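Rv1990c (MbcA) (Mycobacterium tuberculosis, PDB 6FKG) neutralises the NAD+ phosphorylase toxin MbcT as its cognate antitoxin, blocking access to the toxin active site. Local coordinates at residues A64-L69 / I106-A110. Numbering follows the deposited sequence.
Sequences ALAEVL and IDAMA
With chi1 of I106 at -69°, CG2 lies anti to the backbone N and reaches the backbone carbonyl of A64, while CG1 carries CD1 on toward L65. In V68, chi1 of -62° sets CG1 anti to the carbonyl carbon and beside the backbone N; it meets A110 CB at 3.6 Å. I106 CG2 sits 3.5 Å from A64 O. I106 CD1 rests 4.0 Å from L65 CB, and the two side chains cross at about a right angle. V68 CG2 also packs on I106 CG2, again crossing at about a right angle. M109 bends at chi3 (66°) and brings CE to 3.8 Å from V68 CG2. This apolar packing joins the C-terminal part of helix 52-65 and the chain through L69 to the C-terminal part of helix 99-110, within the toxin-binding domain of the MbcA/ParS/Xre family. L65 O accepts from both V68 N and L69 N, which holds the backbone turned where V68 enters the contact. The extended chain of E67 brings OE1 to 4.1 Å from A110 CB. R33 of an MbcT chain makes salt bridges with E67 OE2 and D107 OD1. Q160 of another MbcT chain hydrogen-bonds E67 OE2.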
ATOM      1  N   ALA C  64     -26.488  21.227   4.549  1.00 29.77           N
ATOM      2  CA  ALA C  64     -25.513  22.319   4.671  1.00 30.20           C
ATOM      3  C   ALA C  64     -25.679  23.314   3.519  1.00 28.42           C
ATOM      4  O   ALA C  64     -25.658  24.537   3.710  1.00 29.76           O
ATOM      5  CB  ALA C  64     -24.094  21.781   4.691  1.00 32.54           C
ATOM      6  N   LEU C  65     -25.830  22.768   2.326  1.00 27.23           N
ATOM      7  CA  LEU C  65     -25.917  23.580   1.110  1.00 31.40           C
ATOM      8  C   LEU C  65     -27.097  24.557   1.145  1.00 34.99           C
ATOM      9  O   LEU C  65     -27.035  25.631   0.551  1.00 29.88           O
ATOM     10  CB  LEU C  65     -26.012  22.656  -0.110  1.00 31.76           C
ATOM     11  CG  LEU C  65     -25.906  23.271  -1.499  1.00 37.20           C
ATOM     12  CD1 LEU C  65     -24.600  24.046  -1.659  1.00 30.30           C
ATOM     13  CD2 LEU C  65     -26.022  22.175  -2.556  1.00 38.84           C
ATOM     14  N   ALA C  66     -28.153  24.209   1.877  1.00 34.93           N
ATOM     15  CA  ALA C  66     -29.345  25.066   1.944  1.00 35.51           C
ATOM     16  C   ALA C  66     -29.040  26.399   2.620  1.00 34.27           C
ATOM     17  O   ALA C  66     -29.751  27.386   2.433  1.00 33.11           O
ATOM     18  CB  ALA C  66     -30.495  24.340   2.675  1.00 39.10           C
ATOM     19  N   GLU C  67     -27.977  26.441   3.414  1.00 29.73           N
ATOM     20  CA  GLU C  67     -27.597  27.688   4.056  1.00 31.19           C
ATOM     21  C   GLU C  67     -27.085  28.736   3.059  1.00 29.63           C
ATOM     22  O   GLU C  67     -27.115  29.928   3.340  1.00 30.07           O
ATOM     23  CB  GLU C  67     -26.528  27.439   5.131  1.00 32.62           C
ATOM     24  CG  GLU C  67     -26.322  28.653   6.044  1.00 40.22           C
ATOM     25  CD  GLU C  67     -25.201  28.472   7.074  1.00 41.89           C
ATOM     26  OE1 GLU C  67     -24.515  27.425   7.041  1.00 38.87           O
ATOM     27  OE2 GLU C  67     -25.014  29.386   7.920  1.00 38.23           O
ATOM     28  N   VAL C  68     -26.603  28.302   1.897  1.00 27.26           N
ATOM     29  CA  VAL C  68     -25.850  29.222   1.044  1.00 27.69           C
ATOM     30  C   VAL C  68     -26.437  29.343  -0.360  1.00 28.40           C
ATOM     31  O   VAL C  68     -26.105  30.279  -1.077  1.00 28.16           O
ATOM     32  CB  VAL C  68     -24.355  28.811   0.939  1.00 29.78           C
ATOM     33  CG1 VAL C  68     -23.693  28.871   2.312  1.00 30.75           C
ATOM     34  CG2 VAL C  68     -24.192  27.398   0.366  1.00 26.78           C
ATOM     35  N   LEU C  69     -27.296  28.409  -0.762  1.00 29.78           N
ATOM     36  CA  LEU C  69     -27.971  28.527  -2.070  1.00 28.66           C
ATOM     37  C   LEU C  69     -29.429  28.131  -2.003  1.00 38.35           C
ATOM     38  O   LEU C  69     -29.774  27.164  -1.340  1.00 34.27           O
ATOM     39  CB  LEU C  69     -27.300  27.658  -3.125  1.00 28.40           C
ATOM     40  CG  LEU C  69     -25.913  28.058  -3.597  1.00 30.93           C
ATOM     41  CD1 LEU C  69     -25.385  26.932  -4.471  1.00 31.29           C
ATOM     42  CD2 LEU C  69     -25.966  29.401  -4.350  1.00 30.37           C
ATOM     43  N   ILE C 106     -18.691  24.625   1.424  1.00 27.92           N
ATOM     44  CA  ILE C 106     -19.948  25.272   1.819  1.00 31.18           C
ATOM     45  C   ILE C 106     -19.733  26.228   2.996  1.00 29.13           C
ATOM     46  O   ILE C 106     -20.266  27.346   3.027  1.00 28.48           O
ATOM     47  CB  ILE C 106     -21.021  24.206   2.138  1.00 31.90           C
ATOM     48  CG1 ILE C 106     -21.429  23.510   0.833  1.00 34.26           C
ATOM     49  CG2 ILE C 106     -22.229  24.809   2.860  1.00 27.75           C
ATOM     50  CD1 ILE C 106     -22.193  22.180   1.045  1.00 35.67           C
ATOM     51  N   ASP C 107     -18.909  25.822   3.952  1.00 27.63           N
ATOM     52  CA  ASP C 107     -18.573  26.708   5.068  1.00 25.46           C
ATOM     53  C   ASP C 107     -17.853  27.978   4.605  1.00 29.54           C
ATOM     54  O   ASP C 107     -18.136  29.070   5.097  1.00 28.73           O
ATOM     55  CB  ASP C 107     -17.701  25.968   6.083  1.00 26.66           C
ATOM     56  CG  ASP C 107     -18.510  25.341   7.179  1.00 43.01           C
ATOM     57  OD1 ASP C 107     -19.525  25.949   7.577  1.00 49.20           O
ATOM     58  OD2 ASP C 107     -18.123  24.253   7.652  1.00 57.89           O
ATOM     59  N   ALA C 108     -16.938  27.833   3.649  1.00 28.43           N
ATOM     60  CA  ALA C 108     -16.249  28.990   3.081  1.00 27.52           C
ATOM     61  C   ALA C 108     -17.242  29.905   2.356  1.00 30.04           C
ATOM     62  O   ALA C 108     -17.168  31.118   2.476  1.00 28.81           O
ATOM     63  CB  ALA C 108     -15.107  28.546   2.131  1.00 26.11           C
ATOM     64  N   MET C 109     -18.188  29.314   1.640  1.00 28.42           N
ATOM     65  CA  MET C 109     -19.248  30.085   0.981  1.00 28.08           C
ATOM     66  C   MET C 109     -20.071  30.879   1.994  1.00 28.37           C
ATOM     67  O   MET C 109     -20.357  32.064   1.808  1.00 26.29           O
ATOM     68  CB  MET C 109     -20.146  29.142   0.186  1.00 30.61           C
ATOM     69  CG  MET C 109     -19.417  28.517  -0.992  1.00 28.09           C
ATOM     70  SD  MET C 109     -20.382  27.209  -1.750  1.00 30.26           S
ATOM     71  CE  MET C 109     -21.745  28.172  -2.405  1.00 28.47           C
ATOM     72  N   ALA C 110     -20.410  30.223   3.091  1.00 24.87           N
ATOM     73  CA  ALA C 110     -21.200  30.831   4.142  1.00 28.66           C
ATOM     74  C   ALA C 110     -20.440  31.939   4.877  1.00 27.61           C
ATOM     75  O   ALA C 110     -21.054  32.773   5.550  1.00 28.14           O
ATOM     76  CB  ALA C 110     -21.659  29.748   5.148  1.00 26.65           C
TER